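Local atomic coordinates of uncharacterized protein (Bacteroides ovatus, PDB entry 4FXT), a protein that is of unknown function but belongs to the DUF3823 family and joins an N-terminal transthyretin-like beta domain to a C-terminal E-set-like one. Residues G68-P71 and W72-S76; A106-N110 and K111-R115. All coordinates share one frame; numbering follows the deposited sequence.

In the fold
Along the chain the two contacts come in series, neither nested nor crossed, and each joins neighbouring pieces of one continuous segment. Interaction 1 (68-71 with 72-76) folds up the connection that leaves strand 60-68 and leads to strand 79-84, two adjacent antiparallel strands of the N-terminal, transthyretin-related domain. Interaction 2 (106-110 with 111-115) closes the hairpin between strands 98-108 and 111-120 in the C-terminal, E-set-related domain. The centres of interactions 1 and 2 are about 33 Å apart, on opposite sides of the middle of the chain. Interaction 1 also reaches Lys187, Ser188 and Ser189 of the C-terminal domain, whereas strand 111-120 of interaction 2 is also paired with strand 160-166.

Interaction 1: G68-P71 and W72-S76; sequences GNAP and WERPS
Arg74 turns back across the loop toward Gly68 and Ala70 and ends on the carbonyl groups of these two residues. Its CB sets out toward 68-71, with CG beside the backbone N and anti to the carbonyl carbon (chi1 -67°), and bends at chi2 and chi3 swing the chain across the loop. CD passes 3.4 Å from Gly68 O. NE turns to the backbone of its own side and gives a weak hydrogen bond to Trp72 O. At CZ the guanidinium presents a face to Ala70 O, which stands 3.2 Å above its centre without a hydrogen bond from NE. NH1 donates to Gly68 O at 2.9 Å with 153° at the hydrogen, and this acceptor sits near the guanidinium plane, at its edge. NH2 continues outward to Tyr97 OH and, weakly, Lys187 O.

Ala70 works on a second partner: its CB lies over the five-membered ring of Trp72, 3.6 Å from the centroid and 25° off the normal, a CH-pi contact, while Pro71 CD sits over the rim of the same face, nearest Trp72 CE3 at 4.2 Å. A weak Trp72 N to Ala70 O bond, with negative phi at Pro71, fits an inverse gamma turn, here within a strand-connecting loop of the transthyretin-like domain that also touches the C-terminal domain.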
loop_
_atom_site.group_PDB
_atom_site.type_symbol
_atom_site.label_atom_id
_atom_site.label_comp_id
_atom_site.label_asym_id
_atom_site.label_seq_id
_atom_site.Cartn_x
_atom_site.Cartn_y
_atom_site.Cartn_z
ATOM N N GLY A 68 -13.559 -0.943 -5.119
ATOM C CA GLY A 68 -13.461 -0.185 -3.889
ATOM C C GLY A 68 -12.686 1.101 -4.059
ATOM O O GLY A 68 -12.758 1.725 -5.117
ATOM N N ASN A 69 -11.936 1.512 -3.012
ATOM C CA ASN A 69 -11.219 2.776 -3.001
ATOM C C ASN A 69 -9.718 2.583 -3.136
ATOM O O ASN A 69 -8.975 3.571 -3.012
ATOM C CB ASN A 69 -11.529 3.513 -1.716
ATOM C CG ASN A 69 -12.983 3.856 -1.564
ATOM O OD1 ASN A 69 -13.615 4.518 -2.403
ATOM N ND2 ASN A 69 -13.520 3.467 -0.439
ATOM N N ALA A 70 -9.277 1.342 -3.454
ATOM C CA ALA A 70 -7.861 0.989 -3.627
ATOM C C ALA A 70 -7.096 2.006 -4.541
ATOM O O ALA A 70 -7.660 2.486 -5.544
ATOM C CB ALA A 70 -7.754 -0.398 -4.216
ATOM N N PRO A 71 -5.816 2.330 -4.213
ATOM C CA PRO A 71 -5.077 3.327 -5.008
ATOM C C PRO A 71 -4.479 2.770 -6.330
ATOM O O PRO A 71 -3.364 3.149 -6.747
ATOM C CB PRO A 71 -3.969 3.757 -4.067
ATOM C CG PRO A 71 -3.694 2.529 -3.233
ATOM C CD PRO A 71 -5.041 1.897 -3.031
ATOM N N TRP A 72 -5.268 1.969 -7.048
ATOM C CA TRP A 72 -4.889 1.442 -8.344
ATOM C C TRP A 72 -6.095 1.390 -9.263
ATOM O O TRP A 72 -7.223 1.558 -8.788
ATOM C CB TRP A 72 -4.251 0.057 -8.218
ATOM C CG TRP A 72 -5.006 -0.931 -7.377
ATOM C CD1 TRP A 72 -6.149 -1.602 -7.710
ATOM C CD2 TRP A 72 -4.567 -1.481 -6.127
ATOM N NE1 TRP A 72 -6.516 -2.445 -6.684
ATOM C CE2 TRP A 72 -5.541 -2.415 -5.716
ATOM C CE3 TRP A 72 -3.453 -1.247 -5.293
ATOM C CZ2 TRP A 72 -5.427 -3.126 -4.511
ATOM C CZ3 TRP A 72 -3.362 -1.921 -4.086
ATOM C CH2 TRP A 72 -4.327 -2.868 -3.716
ATOM N N GLU A 73 -5.862 1.167 -10.580
ATOM C CA GLU A 73 -6.938 1.037 -11.547
ATOM C C GLU A 73 -7.848 -0.109 -11.160
ATOM O O GLU A 73 -7.364 -1.188 -10.799
ATOM C CB GLU A 73 -6.413 0.840 -12.966
ATOM C CG GLU A 73 -5.749 2.056 -13.570
ATOM C CD GLU A 73 -5.405 1.911 -15.040
ATOM O OE1 GLU A 73 -5.101 0.780 -15.490
ATOM O OE2 GLU A 73 -5.450 2.945 -15.745
ATOM N N ARG A 74 -9.160 0.149 -11.225
ATOM C CA ARG A 74 -10.207 -0.798 -10.854
ATOM C C ARG A 74 -11.181 -1.022 -12.042
ATOM O O ARG A 74 -12.331 -0.573 -11.974
ATOM C CB ARG A 74 -10.950 -0.272 -9.602
ATOM C CG ARG A 74 -10.085 -0.241 -8.337
ATOM C CD ARG A 74 -10.418 0.939 -7.444
ATOM N NE ARG A 74 -9.947 2.196 -8.024
ATOM C CZ ARG A 74 -10.170 3.402 -7.515
ATOM N NH1 ARG A 74 -10.897 3.542 -6.415
ATOM N NH2 ARG A 74 -9.698 4.483 -8.123
ATOM N N PRO A 75 -10.746 -1.752 -13.116
ATOM C CA PRO A 75 -11.665 -2.008 -14.239
ATOM C C PRO A 75 -12.715 -3.063 -13.890
ATOM O O PRO A 75 -12.400 -4.101 -13.289
ATOM C CB PRO A 75 -10.750 -2.495 -15.360
ATOM C CG PRO A 75 -9.524 -2.990 -14.690
ATOM C CD PRO A 75 -9.421 -2.378 -13.339
ATOM N N SER A 76 -13.973 -2.765 -14.251
ATOM C CA SER A 76 -15.152 -3.610 -14.038
ATOM C C SER A 76 -15.097 -4.856 -14.933
ATOM O O SER A 76 -15.347 -5.972 -14.485
ATOM C CB SER A 76 -16.429 -2.814 -14.335
ATOM O OG SER A 76 -16.451 -1.496 -13.807
#

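Interaction 2: A106-N110 and K111-R115; sequences AKNGN and KITAR
The tip of a two-residue beta hairpin brings Ala106, Lys107 and Asn108 against Thr113, Ile112 and Lys111, where strand 98-108 reverses into strand 111-120 of the E-set-like domain. The type II' turn runs from Asn108 to Lys111, and its first corner, Gly109, has the positive phi that glycine readily adopts. Two antiparallel hydrogen-bonded pairs flank one non-hydrogen-bonded pair, Lys107 with Ile112. Asn108 with Lys111 closes the turn, N of Asn108 meeting O of Lys111 at 2.9 Å, and Lys111 N returns to Asn108 O at 3.1 Å. Ala106 with Thr113 forms the next pair, with Thr113 N 2.7 Å from Ala106 O. The axes of the short segments run at 136° to one another, 4.5 Å apart at closest, which shows a twisted pair over this short length.

On the face bearing Lys107 and Ile112, Ile112 CD1 reaches Lys107 CB at 4.0 Å, while the extended Lys107 chain bends only at its last torsion, and its NZ bonds to Gly109 O at 2.8 Å. Ile112 also packs on Phe105 and Ile165.

The opposite face, with Ala106, Asn108, Lys111 and Thr113, carries a side-chain link. Lys111 and Asn110 run alongside each other, joined by a weak NZ to OD1 bond. Asn108 ND2 donates to Thr113 OG1 at 2.7 Å and 163°, and the same hydroxyl is hydrogen-bonded to Glu164 OE2. A valine in place of Thr113 would remove the hydroxyl and would probably leave the Asn108 amide and the Glu164 carboxylate without their shared partner. Thr113 OG1 lies beside its own backbone N (chi1 -52°), facing Asn108 and close to the plane of its amide.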
loop_
_atom_site.group_PDB
_atom_site.type_symbol
_atom_site.label_atom_id
_atom_site.label_comp_id
_atom_site.label_asym_id
_atom_site.label_seq_id
_atom_site.Cartn_x
_atom_site.Cartn_y
_atom_site.Cartn_z
ATOM N N ALA A 106 16.453 6.911 7.991
ATOM C CA ALA A 106 17.554 6.990 8.931
ATOM C C ALA A 106 17.335 8.089 9.938
ATOM O O ALA A 106 16.852 9.155 9.593
ATOM C CB ALA A 106 18.855 7.229 8.188
ATOM N N LYS A 107 17.686 7.840 11.185
ATOM C CA LYS A 107 17.620 8.866 12.229
ATOM C C LYS A 107 18.867 9.734 12.086
ATOM O O LYS A 107 19.974 9.200 11.970
ATOM C CB LYS A 107 17.479 8.251 13.653
ATOM C CG LYS A 107 17.581 9.264 14.794
ATOM C CD LYS A 107 17.694 8.568 16.153
ATOM C CE LYS A 107 18.057 9.456 17.330
ATOM N NZ LYS A 107 17.009 10.471 17.642
ATOM N N ASN A 108 18.668 11.056 12.006
ATOM C CA ASN A 108 19.719 12.066 11.933
ATOM C C ASN A 108 19.299 13.177 12.865
ATOM O O ASN A 108 18.436 13.985 12.507
ATOM C CB ASN A 108 19.982 12.527 10.490
ATOM C CG ASN A 108 20.674 11.472 9.644
ATOM O OD1 ASN A 108 21.654 10.823 10.071
ATOM N ND2 ASN A 108 20.243 11.337 8.390
ATOM N N GLY A 109 19.802 13.097 14.099
ATOM C CA GLY A 109 19.485 14.034 15.162
ATOM C C GLY A 109 18.086 13.825 15.692
ATOM O O GLY A 109 17.750 12.724 16.141
ATOM N N ASN A 110 17.246 14.891 15.607
ATOM C CA ASN A 110 15.831 14.860 16.010
ATOM C C ASN A 110 14.950 14.654 14.774
ATOM O O ASN A 110 13.748 14.954 14.806
ATOM C CB ASN A 110 15.440 16.155 16.753
ATOM C CG ASN A 110 15.529 17.433 15.910
ATOM O OD1 ASN A 110 16.404 17.602 15.040
ATOM N ND2 ASN A 110 14.641 18.393 16.185
ATOM N N LYS A 111 15.558 14.171 13.672
ATOM C CA LYS A 111 14.848 14.015 12.408
ATOM C C LYS A 111 15.027 12.607 11.831
ATOM O O LYS A 111 15.920 11.850 12.224
ATOM C CB LYS A 111 15.344 15.083 11.389
ATOM C CG LYS A 111 14.848 16.480 11.765
ATOM C CD LYS A 111 15.292 17.615 10.872
ATOM C CE LYS A 111 14.596 18.913 11.261
ATOM N NZ LYS A 111 14.891 19.349 12.660
ATOM N N ILE A 112 14.104 12.256 10.929
ATOM C CA ILE A 112 14.116 11.009 10.171
ATOM C C ILE A 112 14.336 11.407 8.720
ATOM O O ILE A 112 13.500 12.107 8.141
ATOM C CB ILE A 112 12.865 10.104 10.373
ATOM C CG1 ILE A 112 12.625 9.714 11.848
ATOM C CG2 ILE A 112 12.917 8.876 9.456
ATOM C CD1 ILE A 112 13.684 8.794 12.518
ATOM N N THR A 113 15.468 11.002 8.155
ATOM C CA THR A 113 15.779 11.288 6.769
ATOM C C THR A 113 15.150 10.201 5.903
ATOM O O THR A 113 15.518 9.024 6.010
ATOM C CB THR A 113 17.298 11.397 6.570
ATOM O OG1 THR A 113 17.839 12.325 7.509
ATOM C CG2 THR A 113 17.659 11.816 5.161
ATOM N N ALA A 114 14.188 10.599 5.070
ATOM C CA ALA A 114 13.499 9.704 4.155
ATOM C C ALA A 114 14.032 9.864 2.745
ATOM O O ALA A 114 14.129 10.985 2.247
ATOM C CB ALA A 114 12.003 9.976 4.182
ATOM N N ARG A 115 14.400 8.732 2.109
ATOM C CA ARG A 115 14.840 8.665 0.713
ATOM C C ARG A 115 13.854 7.768 -0.028
ATOM O O ARG A 115 13.497 6.699 0.475
ATOM C CB ARG A 115 16.283 8.201 0.578
ATOM C CG ARG A 115 17.223 9.148 1.299
ATOM C CD ARG A 115 18.657 8.702 1.267
ATOM N NE ARG A 115 19.426 9.387 2.302
ATOM C CZ ARG A 115 20.040 10.555 2.148
ATOM N NH1 ARG A 115 19.987 11.195 0.981
ATOM N NH2 ARG A 115 20.719 11.090 3.155
#